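Local coordinates for protein ribonuclease J (Methanolobus psychrophilus R15, PDB 5HAB) that probably degrades RNA from the 5' end as an exoribonuclease of the metallo-beta-lactamase and beta-CASP family, and is held here in complex with RNA, at residues B[344-358]-B[383-397]. The protein carries 1 engineered substitution. Residues are numbered along the deposited sequence; the frame is centred on the assembly and turned at random.
Sequences GHQGEPGAVLGRIAN and TQANRYALETKLKMK. With SO4 (sulfate ion), chain I; nucleotides of chain D.
Lys397 NZ gives a hydrogen bond to Ala357 O at 2.7 Å, coming from above the carbonyl plane with a C=O...N angle of 142°. Lys397 is the first residue after helix 383-396, and its chain is long enough to carry the amino group to the backbone oxygen of Ala357. The two helices run at 46° to each other. Between them Leu390 reaches into the loop and helix of 344-358: its CG stands anti to the backbone N (chi1 177°), directing CD1 to Ala357 CB at 3.6 Å and CD2 to Leu353 CD2 at 3.9 Å. Leu394 CD2 meets the same methyl of Ala357 at 3.7 Å, so the small alanine fits between two leucines, while Phe373 of strand 370-374 touches both Leu353 and Leu390.

At the other end, Gly347 brings its backbone to within 4.7 Å of Arg387, measured CA to CA, and a side chain here would collide with Asn386 O. Water joins the backbones and side chains nearby: one molecule donates to Gln346 O and accepts from Asn386 ND2. Arg387, bent at chi2 and chi3, turns its guanidinium edge to His345 O, though the modelled separation is too short to be trusted in detail. Its NE forms a salt bridge with Glu391 OE1 at 2.8 Å, in the guanidinium plane and on the anti lone pair, and Asp403 takes NH2; two carboxylates thus fix its rotation.

Gln346 NE2 donates to His345 ND1 in the ring plane and also to Asn376 O. Glu348 OE2 accepts from O2' of A3 of chain D at 2.6 Å, consistent with recognition of a ribose. Since neighbouring Gln346 and Gly347 pack on Asn386, Arg387 and Leu390, the loop carrying this RNA-bound glutamate is probably held against helix 383-396.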
ATOM      1  N   GLY B 344      -4.631 -20.904 -17.248  1.00 58.54           N
ATOM      2  CA  GLY B 344      -4.165 -21.025 -15.877  1.00 60.57           C
ATOM      3  C   GLY B 344      -3.421 -19.832 -15.301  1.00 58.76           C
ATOM      4  O   GLY B 344      -2.666 -19.971 -14.337  1.00 56.59           O
ATOM      5  N   HIS B 345      -3.662 -18.653 -15.864  1.00 58.07           N
ATOM      6  CA  HIS B 345      -2.962 -17.439 -15.451  1.00 52.51           C
ATOM      7  C   HIS B 345      -3.301 -17.001 -14.025  1.00 57.90           C
ATOM      8  O   HIS B 345      -2.556 -16.235 -13.422  1.00 60.43           O
ATOM      9  CB  HIS B 345      -3.276 -16.298 -16.416  1.00 56.00           C
ATOM     10  CG  HIS B 345      -4.740 -16.084 -16.632  1.00 67.85           C
ATOM     11  ND1 HIS B 345      -5.511 -15.316 -15.788  1.00 69.81           N
ATOM     12  CD2 HIS B 345      -5.577 -16.550 -17.587  1.00 80.29           C
ATOM     13  CE1 HIS B 345      -6.760 -15.314 -16.216  1.00 72.29           C
ATOM     14  NE2 HIS B 345      -6.827 -16.052 -17.309  1.00 82.55           N
ATOM     15  N   GLN B 346      -4.419 -17.475 -13.487  1.00 55.21           N
ATOM     16  CA  GLN B 346      -4.778 -17.148 -12.109  1.00 57.69           C
ATOM     17  C   GLN B 346      -4.441 -18.297 -11.169  1.00 55.91           C
ATOM     18  O   GLN B 346      -4.857 -18.311 -10.008  1.00 50.70           O
ATOM     19  CB  GLN B 346      -6.262 -16.790 -12.003  1.00 53.42           C
ATOM     20  CG  GLN B 346      -6.634 -15.552 -12.785  1.00 61.65           C
ATOM     21  CD  GLN B 346      -5.790 -14.354 -12.391  1.00 81.51           C
ATOM     22  OE1 GLN B 346      -5.559 -14.106 -11.206  1.00 75.58           O
ATOM     23  NE2 GLN B 346      -5.320 -13.603 -13.384  1.00 67.57           N
ATOM     24  N   GLY B 347      -3.675 -19.257 -11.678  1.00 52.50           N
ATOM     25  CA  GLY B 347      -3.293 -20.418 -10.900  1.00 40.54           C
ATOM     26  C   GLY B 347      -4.477 -21.298 -10.554  1.00 55.98           C
ATOM     27  O   GLY B 347      -4.506 -21.913  -9.488  1.00 42.33           O
ATOM     28  N   GLU B 348      -5.457 -21.344 -11.456  1.00 52.26           N
ATOM     29  CA  GLU B 348      -6.627 -22.198 -11.287  1.00 62.15           C
ATOM     30  C   GLU B 348      -6.185 -23.639 -11.077  1.00 63.74           C
ATOM     31  O   GLU B 348      -5.418 -24.175 -11.879  1.00 58.09           O
ATOM     32  CB  GLU B 348      -7.555 -22.113 -12.505  1.00 54.77           C
ATOM     33  CG  GLU B 348      -8.089 -20.724 -12.848  1.00 66.95           C
ATOM     34  CD  GLU B 348      -7.107 -19.892 -13.658  1.00 68.24           C
ATOM     35  OE1 GLU B 348      -5.885 -20.063 -13.477  1.00 65.23           O
ATOM     36  OE2 GLU B 348      -7.557 -19.088 -14.500  1.00 66.11           O
ATOM     37  N   PRO B 349      -6.646 -24.265  -9.985  1.00 65.58           N
ATOM     38  CA  PRO B 349      -6.369 -25.688  -9.779  1.00 75.13           C
ATOM     39  C   PRO B 349      -6.941 -26.498 -10.934  1.00 87.28           C
ATOM     40  O   PRO B 349      -8.123 -26.367 -11.252  1.00 64.92           O
ATOM     41  CB  PRO B 349      -7.082 -26.004  -8.460  1.00 73.98           C
ATOM     42  CG  PRO B 349      -7.271 -24.680  -7.789  1.00 73.39           C
ATOM     43  CD  PRO B 349      -7.470 -23.698  -8.905  1.00 70.16           C
ATOM     44  N   GLY B 350      -6.102 -27.298 -11.578  1.00 71.62           N
ATOM     45  CA  GLY B 350      -6.575 -28.142 -12.654  1.00 52.38           C
ATOM     46  C   GLY B 350      -6.244 -27.623 -14.037  1.00 53.63           C
ATOM     47  O   GLY B 350      -6.272 -28.378 -15.003  1.00 74.37           O
ATOM     48  N   ALA B 351      -5.936 -26.335 -14.138  1.00 57.20           N
ATOM     49  CA  ALA B 351      -5.535 -25.762 -15.413  1.00 50.33           C
ATOM     50  C   ALA B 351      -4.181 -26.328 -15.839  1.00 47.65           C
ATOM     51  O   ALA B 351      -3.446 -26.869 -15.013  1.00 51.06           O
ATOM     52  CB  ALA B 351      -5.477 -24.246 -15.328  1.00 57.66           C
ATOM     53  N   VAL B 352      -3.848 -26.200 -17.121  1.00 43.13           N
ATOM     54  CA  VAL B 352      -2.636 -26.810 -17.657  1.00 53.04           C
ATOM     55  C   VAL B 352      -1.381 -26.320 -16.948  1.00 50.61           C
ATOM     56  O   VAL B 352      -0.551 -27.130 -16.543  1.00 41.70           O
ATOM     57  CB  VAL B 352      -2.500 -26.564 -19.174  1.00 56.26           C
ATOM     58  CG1 VAL B 352      -1.228 -27.208 -19.675  1.00 50.15           C
ATOM     59  CG2 VAL B 352      -3.679 -27.162 -19.927  1.00 52.47           C
ATOM     60  N   LEU B 353      -1.263 -25.009 -16.758  1.00 52.05           N
ATOM     61  CA  LEU B 353      -0.054 -24.436 -16.170  1.00 42.38           C
ATOM     62  C   LEU B 353       0.102 -24.877 -14.718  1.00 42.18           C
ATOM     63  O   LEU B 353       1.213 -25.149 -14.253  1.00 55.57           O
ATOM     64  CB  LEU B 353      -0.071 -22.908 -16.265  1.00 48.91           C
ATOM     65  CG  LEU B 353       1.222 -22.204 -15.837  1.00 53.51           C
ATOM     66  CD1 LEU B 353       2.416 -22.792 -16.577  1.00 48.51           C
ATOM     67  CD2 LEU B 353       1.131 -20.700 -16.076  1.00 46.54           C
ATOM     68  N   GLY B 354      -1.017 -24.951 -14.007  1.00 40.11           N
ATOM     69  CA  GLY B 354      -1.011 -25.417 -12.632  1.00 36.32           C
ATOM     70  C   GLY B 354      -0.592 -26.870 -12.521  1.00 51.93           C
ATOM     71  O   GLY B 354      -0.027 -27.290 -11.511  1.00 61.24           O
ATOM     72  N   ARG B 355      -0.874 -27.642 -13.564  1.00 43.98           N
ATOM     73  CA  ARG B 355      -0.531 -29.057 -13.570  1.00 51.36           C
ATOM     74  C   ARG B 355       0.941 -29.222 -13.933  1.00 57.09           C
ATOM     75  O   ARG B 355       1.630 -30.090 -13.394  1.00 54.72           O
ATOM     76  CB  ARG B 355      -1.440 -29.826 -14.537  1.00 53.81           C
ATOM     77  CG  ARG B 355      -2.715 -30.345 -13.871  1.00 53.59           C
ATOM     78  CD  ARG B 355      -3.796 -30.736 -14.878  1.00 62.62           C
ATOM     79  NE  ARG B 355      -3.249 -31.400 -16.056  1.00 64.14           N
ATOM     80  CZ  ARG B 355      -2.848 -32.666 -16.081  1.00 73.45           C
ATOM     81  NH1 ARG B 355      -2.940 -33.417 -14.989  1.00 62.62           N
ATOM     82  NH2 ARG B 355      -2.356 -33.182 -17.200  1.00 60.45           N
ATOM     83  N   ILE B 356       1.422 -28.375 -14.839  1.00 51.39           N
ATOM     84  CA  ILE B 356       2.841 -28.339 -15.174  1.00 49.59           C
ATOM     85  C   ILE B 356       3.657 -27.985 -13.933  1.00 60.61           C
ATOM     86  O   ILE B 356       4.711 -28.571 -13.678  1.00 55.60           O
ATOM     87  CB  ILE B 356       3.126 -27.338 -16.302  1.00 60.38           C
ATOM     88  CG1 ILE B 356       2.519 -27.819 -17.619  1.00 52.10           C
ATOM     89  CG2 ILE B 356       4.625 -27.105 -16.454  1.00 50.49           C
ATOM     90  CD1 ILE B 356       2.887 -26.938 -18.792  1.00 40.80           C
ATOM     91  N   ALA B 357       3.151 -27.032 -13.156  1.00 47.91           N
ATOM     92  CA  ALA B 357       3.856 -26.557 -11.971  1.00 48.24           C
ATOM     93  C   ALA B 357       3.939 -27.626 -10.888  1.00 52.25           C
ATOM     94  O   ALA B 357       4.875 -27.636 -10.086  1.00 50.34           O
ATOM     95  CB  ALA B 357       3.185 -25.311 -11.426  1.00 45.60           C
ATOM     96  N   ASN B 358       2.966 -28.530 -10.866  1.00 55.28           N
ATOM     97  CA  ASN B 358       2.959 -29.593  -9.866  1.00 61.28           C
ATOM     98  C   ASN B 358       3.709 -30.825 -10.359  1.00 54.33           C
ATOM     99  O   ASN B 358       3.831 -31.811  -9.635  1.00 73.67           O
ATOM    100  CB  ASN B 358       1.525 -29.978  -9.496  1.00 70.53           C
ATOM    101  CG  ASN B 358       0.903 -29.021  -8.506  1.00 64.63           C
ATOM    102  OD1 ASN B 358      -0.223 -28.564  -8.695  1.00 75.44           O
ATOM    103  ND2 ASN B 358       1.633 -28.707  -7.442  1.00 62.83           N
ATOM    104  N   THR B 383      -7.579 -15.745  -5.462  1.00 42.21           N
ATOM    105  CA  THR B 383      -6.825 -15.840  -6.700  1.00 61.22           C
ATOM    106  C   THR B 383      -5.389 -15.359  -6.507  1.00 55.32           C
ATOM    107  O   THR B 383      -4.480 -15.815  -7.202  1.00 58.60           O
ATOM    108  CB  THR B 383      -7.491 -15.038  -7.827  1.00 54.63           C
ATOM    109  OG1 THR B 383      -7.676 -13.681  -7.407  1.00 72.13           O
ATOM    110  CG2 THR B 383      -8.832 -15.644  -8.169  1.00 60.26           C
ATOM    111  N   GLN B 384      -5.187 -14.443  -5.564  1.00 40.50           N
ATOM    112  CA  GLN B 384      -3.836 -14.005  -5.235  1.00 43.68           C
ATOM    113  C   GLN B 384      -3.076 -15.161  -4.578  1.00 42.23           C
ATOM    114  O   GLN B 384      -1.889 -15.346  -4.834  1.00 43.15           O
ATOM    115  CB  GLN B 384      -3.855 -12.768  -4.324  1.00 44.74           C
ATOM    116  CG  GLN B 384      -4.345 -11.486  -5.011  1.00 42.55           C
ATOM    117  CD  GLN B 384      -4.538 -10.325  -4.042  1.00 45.38           C
ATOM    118  OE1 GLN B 384      -4.947 -10.515  -2.895  1.00 44.23           O
ATOM    119  NE2 GLN B 384      -4.264  -9.113  -4.512  1.00 53.46           N
ATOM    120  N   ALA B 385      -3.764 -15.949  -3.756  1.00 36.52           N
ATOM    121  CA  ALA B 385      -3.160 -17.154  -3.190  1.00 38.92           C
ATOM    122  C   ALA B 385      -2.805 -18.147  -4.293  1.00 50.89           C
ATOM    123  O   ALA B 385      -1.667 -18.607  -4.373  1.00 49.56           O
ATOM    124  CB  ALA B 385      -4.081 -17.802  -2.174  1.00 35.61           C
ATOM    125  N   ASN B 386      -3.763 -18.466  -5.158  1.00 40.26           N
ATOM    126  CA  ASN B 386      -3.481 -19.454  -6.198  1.00 51.46           C
ATOM    127  C   ASN B 386      -2.318 -19.001  -7.086  1.00 46.89           C
ATOM    128  O   ASN B 386      -1.451 -19.808  -7.454  1.00 55.78           O
ATOM    129  CB  ASN B 386      -4.727 -19.731  -7.045  1.00 45.94           C
ATOM    130  CG  ASN B 386      -5.841 -20.375  -6.245  1.00 59.28           C
ATOM    131  OD1 ASN B 386      -5.589 -21.204  -5.372  1.00 54.71           O
ATOM    132  ND2 ASN B 386      -7.080 -20.007  -6.549  1.00 60.25           N
ATOM    133  N   ARG B 387      -2.278 -17.708  -7.395  1.00 47.18           N
ATOM    134  CA  ARG B 387      -1.202 -17.161  -8.216  1.00 46.31           C
ATOM    135  C   ARG B 387       0.133 -17.243  -7.488  1.00 48.66           C
ATOM    136  O   ARG B 387       1.153 -17.576  -8.089  1.00 38.43           O
ATOM    137  CB  ARG B 387      -1.486 -15.710  -8.598  1.00 48.16           C
ATOM    138  CG  ARG B 387      -1.835 -15.517 -10.056  1.00 61.17           C
ATOM    139  CD  ARG B 387      -0.668 -15.853 -10.971  1.00 55.67           C
ATOM    140  NE  ARG B 387       0.025 -14.656 -11.434  1.00 53.81           N
ATOM    141  CZ  ARG B 387      -0.394 -13.902 -12.445  1.00 51.46           C
ATOM    142  NH1 ARG B 387      -1.519 -14.204 -13.078  1.00 54.48           N
ATOM    143  NH2 ARG B 387       0.296 -12.831 -12.809  1.00 62.71           N
ATOM    144  N   TYR B 388       0.120 -16.946  -6.193  1.00 31.94           N
ATOM    145  CA  TYR B 388       1.337 -17.014  -5.398  1.00 43.97           C
ATOM    146  C   TYR B 388       1.892 -18.437  -5.368  1.00 43.30           C
ATOM    147  O   TYR B 388       3.086 -18.635  -5.575  1.00 52.61           O
ATOM    148  CB  TYR B 388       1.089 -16.506  -3.975  1.00 33.22           C
ATOM    149  CG  TYR B 388       2.241 -16.757  -3.026  1.00 48.93           C
ATOM    150  CD1 TYR B 388       3.351 -15.926  -3.016  1.00 36.29           C
ATOM    151  CD2 TYR B 388       2.215 -17.823  -2.135  1.00 47.81           C
ATOM    152  CE1 TYR B 388       4.405 -16.155  -2.145  1.00 42.33           C
ATOM    153  CE2 TYR B 388       3.259 -18.059  -1.263  1.00 50.28           C
ATOM    154  CZ  TYR B 388       4.353 -17.223  -1.272  1.00 56.63           C
ATOM    155  OH  TYR B 388       5.392 -17.457  -0.404  1.00 48.01           O
ATOM    156  N   ALA B 389       1.033 -19.421  -5.120  1.00 49.07           N
ATOM    157  CA  ALA B 389       1.469 -20.818  -5.084  1.00 43.72           C
ATOM    158  C   ALA B 389       2.020 -21.258  -6.445  1.00 47.27           C
ATOM    159  O   ALA B 389       3.095 -21.870  -6.527  1.00 44.14           O
ATOM    160  CB  ALA B 389       0.323 -21.722  -4.652  1.00 43.28           C
ATOM    161  N   LEU B 390       1.290 -20.923  -7.508  1.00 34.28           N
ATOM    162  CA  LEU B 390       1.725 -21.253  -8.862  1.00 43.47           C
ATOM    163  C   LEU B 390       3.110 -20.674  -9.156  1.00 39.29           C
ATOM    164  O   LEU B 390       4.027 -21.388  -9.578  1.00 60.07           O
ATOM    165  CB  LEU B 390       0.719 -20.731  -9.893  1.00 32.53           C
ATOM    166  CG  LEU B 390       1.115 -20.947 -11.356  1.00 37.00           C
ATOM    167  CD1 LEU B 390       0.998 -22.423 -11.729  1.00 43.06           C
ATOM    168  CD2 LEU B 390       0.290 -20.083 -12.291  1.00 39.80           C
ATOM    169  N   GLU B 391       3.256 -19.376  -8.917  1.00 35.89           N
ATOM    170  CA  GLU B 391       4.494 -18.672  -9.223  1.00 46.87           C
ATOM    171  C   GLU B 391       5.651 -19.175  -8.375  1.00 35.58           C
ATOM    172  O   GLU B 391       6.754 -19.344  -8.880  1.00 40.00           O
ATOM    173  CB  GLU B 391       4.314 -17.168  -9.026  1.00 40.08           C
ATOM    174  CG  GLU B 391       3.906 -16.442 -10.291  1.00 56.74           C
ATOM    175  CD  GLU B 391       3.748 -14.951 -10.081  1.00 59.24           C
ATOM    176  OE1 GLU B 391       2.625 -14.445 -10.289  1.00 64.99           O
ATOM    177  OE2 GLU B 391       4.745 -14.284  -9.730  1.00 66.72           O
ATOM    178  N   THR B 392       5.392 -19.420  -7.094  1.00 36.77           N
ATOM    179  CA  THR B 392       6.402 -19.964  -6.192  1.00 32.39           C
ATOM    180  C   THR B 392       6.906 -21.314  -6.699  1.00 45.80           C
ATOM    181  O   THR B 392       8.111 -21.562  -6.699  1.00 40.68           O
ATOM    182  CB  THR B 392       5.867 -20.128  -4.756  1.00 34.47           C
ATOM    183  OG1 THR B 392       5.454 -18.856  -4.251  1.00 48.81           O
ATOM    184  CG2 THR B 392       6.943 -20.701  -3.841  1.00 35.72           C
ATOM    185  N   LYS B 393       5.992 -22.181  -7.135  1.00 44.34           N
ATOM    186  CA  LYS B 393       6.401 -23.481  -7.681  1.00 48.37           C
ATOM    187  C   LYS B 393       7.236 -23.329  -8.958  1.00 41.17           C
ATOM    188  O   LYS B 393       8.319 -23.930  -9.088  1.00 50.70           O
ATOM    189  CB  LYS B 393       5.174 -24.355  -7.950  1.00 45.88           C
ATOM    190  CG  LYS B 393       4.465 -24.801  -6.681  1.00 48.10           C
ATOM    191  CD  LYS B 393       3.130 -25.449  -6.986  1.00 40.90           C
ATOM    192  CE  LYS B 393       2.337 -25.658  -5.710  1.00 63.79           C
ATOM    193  NZ  LYS B 393       0.944 -26.110  -5.978  1.00 64.14           N
ATOM    194  N   LEU B 394       6.743 -22.505  -9.881  1.00 37.55           N
ATOM    195  CA  LEU B 394       7.438 -22.288 -11.147  1.00 36.31           C
ATOM    196  C   LEU B 394       8.846 -21.710 -10.943  1.00 43.12           C
ATOM    197  O   LEU B 394       9.796 -22.139 -11.590  1.00 42.24           O
ATOM    198  CB  LEU B 394       6.612 -21.368 -12.044  1.00 41.11           C
ATOM    199  CG  LEU B 394       5.277 -21.952 -12.514  1.00 50.14           C
ATOM    200  CD1 LEU B 394       4.441 -20.899 -13.222  1.00 44.82           C
ATOM    201  CD2 LEU B 394       5.501 -23.153 -13.411  1.00 45.81           C
ATOM    202  N   LYS B 395       8.978 -20.745 -10.039  1.00 37.86           N
ATOM    203  CA  LYS B 395      10.282 -20.149  -9.752  1.00 48.26           C
ATOM    204  C   LYS B 395      11.181 -21.139  -9.021  1.00 45.32           C
ATOM    205  O   LYS B 395      12.389 -21.153  -9.237  1.00 35.12           O
ATOM    206  CB  LYS B 395      10.148 -18.854  -8.943  1.00 31.30           C
ATOM    207  CG  LYS B 395       9.773 -17.648  -9.787  1.00 45.95           C
ATOM    208  CD  LYS B 395       9.693 -16.369  -8.959  1.00 46.67           C
ATOM    209  CE  LYS B 395       8.552 -16.418  -7.959  1.00 58.60           C
ATOM    210  NZ  LYS B 395       8.312 -15.091  -7.323  1.00 55.93           N
ATOM    211  N   MET B 396      10.598 -21.965  -8.155  1.00 46.39           N
ATOM    212  CA  MET B 396      11.396 -22.956  -7.442  1.00 55.39           C
ATOM    213  C   MET B 396      11.912 -23.997  -8.419  1.00 48.90           C
ATOM    214  O   MET B 396      12.864 -24.715  -8.116  1.00 48.21           O
ATOM    215  CB  MET B 396      10.596 -23.633  -6.327  1.00 37.25           C
ATOM    216  CG  MET B 396      10.488 -22.816  -5.051  1.00 35.71           C
ATOM    217  SD  MET B 396       9.501 -23.632  -3.775  1.00 62.11           S
ATOM    218  CE  MET B 396       8.447 -24.698  -4.762  1.00 59.93           C
ATOM    219  N   LYS B 397      11.307 -24.062  -9.602  1.00 40.97           N
ATOM    220  CA  LYS B 397      11.866 -24.910 -10.653  1.00 35.44           C
ATOM    221  C   LYS B 397      12.687 -24.094 -11.650  1.00 48.60           C
ATOM    222  O   LYS B 397      13.046 -24.585 -12.720  1.00 47.93           O
ATOM    223  CB  LYS B 397      10.762 -25.675 -11.388  1.00 54.87           C
ATOM    224  CG  LYS B 397      10.100 -26.786 -10.571  1.00 49.32           C
ATOM    225  CD  LYS B 397       9.332 -27.746 -11.476  1.00 76.62           C
ATOM    226  CE  LYS B 397       8.637 -28.846 -10.686  1.00 74.93           C
ATOM    227  NZ  LYS B 397       7.519 -28.308  -9.862  1.00 79.32           N
TER
HETATM  228  S   SO4 I 501       9.080 -16.608  -0.978  1.00103.32           S
HETATM  229  O1  SO4 I 501       9.757 -15.988  -2.117  1.00 63.86           O
HETATM  230  O2  SO4 I 501       7.986 -15.757  -0.507  1.00 51.11           O
HETATM  231  O3  SO4 I 501       8.530 -17.900  -1.385  1.00 99.49           O
HETATM  232  O4  SO4 I 501      10.046 -16.812   0.099  1.00 76.78           O
ATOM    233  P     A D   4     -10.560 -20.003 -18.369  1.00103.18           P
ATOM    234  OP1   A D   4      -9.241 -19.796 -19.025  1.00112.76           O
ATOM    235  OP2   A D   4     -11.782 -20.123 -19.202  1.00 81.74           O
ATOM    236  O5'   A D   4     -10.470 -21.290 -17.433  1.00 93.37           O
ATOM    237  C5'   A D   4      -9.286 -22.070 -17.380  1.00 91.84           C
ATOM    238  C4'   A D   4      -9.305 -23.047 -16.233  1.00 91.59           C
ATOM    239  O4'   A D   4     -10.249 -22.622 -15.217  1.00 94.91           O
ATOM    240  C3'   A D   4      -9.742 -24.465 -16.568  1.00108.47           C
ATOM    241  O3'   A D   4      -8.704 -25.216 -17.179  1.00103.75           O
ATOM    242  C2'   A D   4     -10.182 -25.004 -15.209  1.00108.65           C
ATOM    243  O2'   A D   4      -9.063 -25.419 -14.439  1.00 92.84           O
ATOM    244  C1'   A D   4     -10.783 -23.752 -14.559  1.00110.75           C
ATOM    245  N9    A D   4     -12.259 -23.708 -14.640  1.00125.79           N
ATOM    246  C8    A D   4     -13.044 -23.047 -15.555  1.00118.39           C
ATOM    247  N7    A D   4     -14.333 -23.196 -15.355  1.00120.57           N
ATOM    248  C5    A D   4     -14.406 -24.008 -14.231  1.00128.11           C
ATOM    249  C6    A D   4     -15.494 -24.533 -13.506  1.00133.52           C
ATOM    250  N6    A D   4     -16.773 -24.313 -13.820  1.00133.19           N
ATOM    251  N1    A D   4     -15.220 -25.308 -12.431  1.00131.87           N
ATOM    252  C2    A D   4     -13.939 -25.533 -12.113  1.00121.63           C
ATOM    253  N3    A D   4     -12.834 -25.095 -12.714  1.00123.75           N
ATOM    254  C4    A D   4     -13.137 -24.329 -13.780  1.00126.40           C
ATOM    255  P     A D   3     -13.853 -15.225 -18.173  1.00109.59           P
ATOM    256  OP1   A D   3     -13.654 -15.915 -19.474  1.00102.20           O
ATOM    257  OP2   A D   3     -14.800 -14.086 -18.090  1.00 93.67           O
ATOM    258  O5'   A D   3     -14.306 -16.305 -17.089  1.00104.14           O
ATOM    259  C5'   A D   3     -13.737 -17.608 -17.066  1.00109.30           C
ATOM    260  C4'   A D   3     -12.564 -17.689 -16.121  1.00114.64           C
ATOM    261  O4'   A D   3     -13.019 -17.750 -14.745  1.00113.57           O
ATOM    262  C3'   A D   3     -11.671 -18.910 -16.266  1.00115.68           C
ATOM    263  O3'   A D   3     -10.756 -18.787 -17.338  1.00107.50           O
ATOM    264  C2'   A D   3     -10.996 -18.997 -14.901  1.00113.44           C
ATOM    265  O2'   A D   3      -9.910 -18.084 -14.820  1.00109.74           O
ATOM    266  C1'   A D   3     -12.110 -18.507 -13.971  1.00114.76           C
ATOM    267  N9    A D   3     -12.824 -19.612 -13.299  1.00111.11           N
ATOM    268  C8    A D   3     -13.991 -20.245 -13.654  1.00103.43           C
ATOM    269  N7    A D   3     -14.352 -21.193 -12.818  1.00 96.14           N
ATOM    270  C5    A D   3     -13.358 -21.182 -11.847  1.00115.14           C
ATOM    271  C6    A D   3     -13.149 -21.946 -10.679  1.00115.85           C
ATOM    272  N6    A D   3     -13.969 -22.916 -10.266  1.00111.25           N
ATOM    273  N1    A D   3     -12.052 -21.673  -9.937  1.00116.55           N
ATOM    274  C2    A D   3     -11.225 -20.702 -10.341  1.00102.03           C
ATOM    275  N3    A D   3     -11.313 -19.919 -11.413  1.00104.36           N
ATOM    276  C4    A D   3     -12.413 -20.213 -12.132  1.00115.78           C
TER
HETATM  277  O   HOH W   1      -7.791 -19.126  -9.189  1.00 56.76           O
HETATM  278  O   HOH W   2      -1.993 -22.689  -7.397  1.00 51.56           O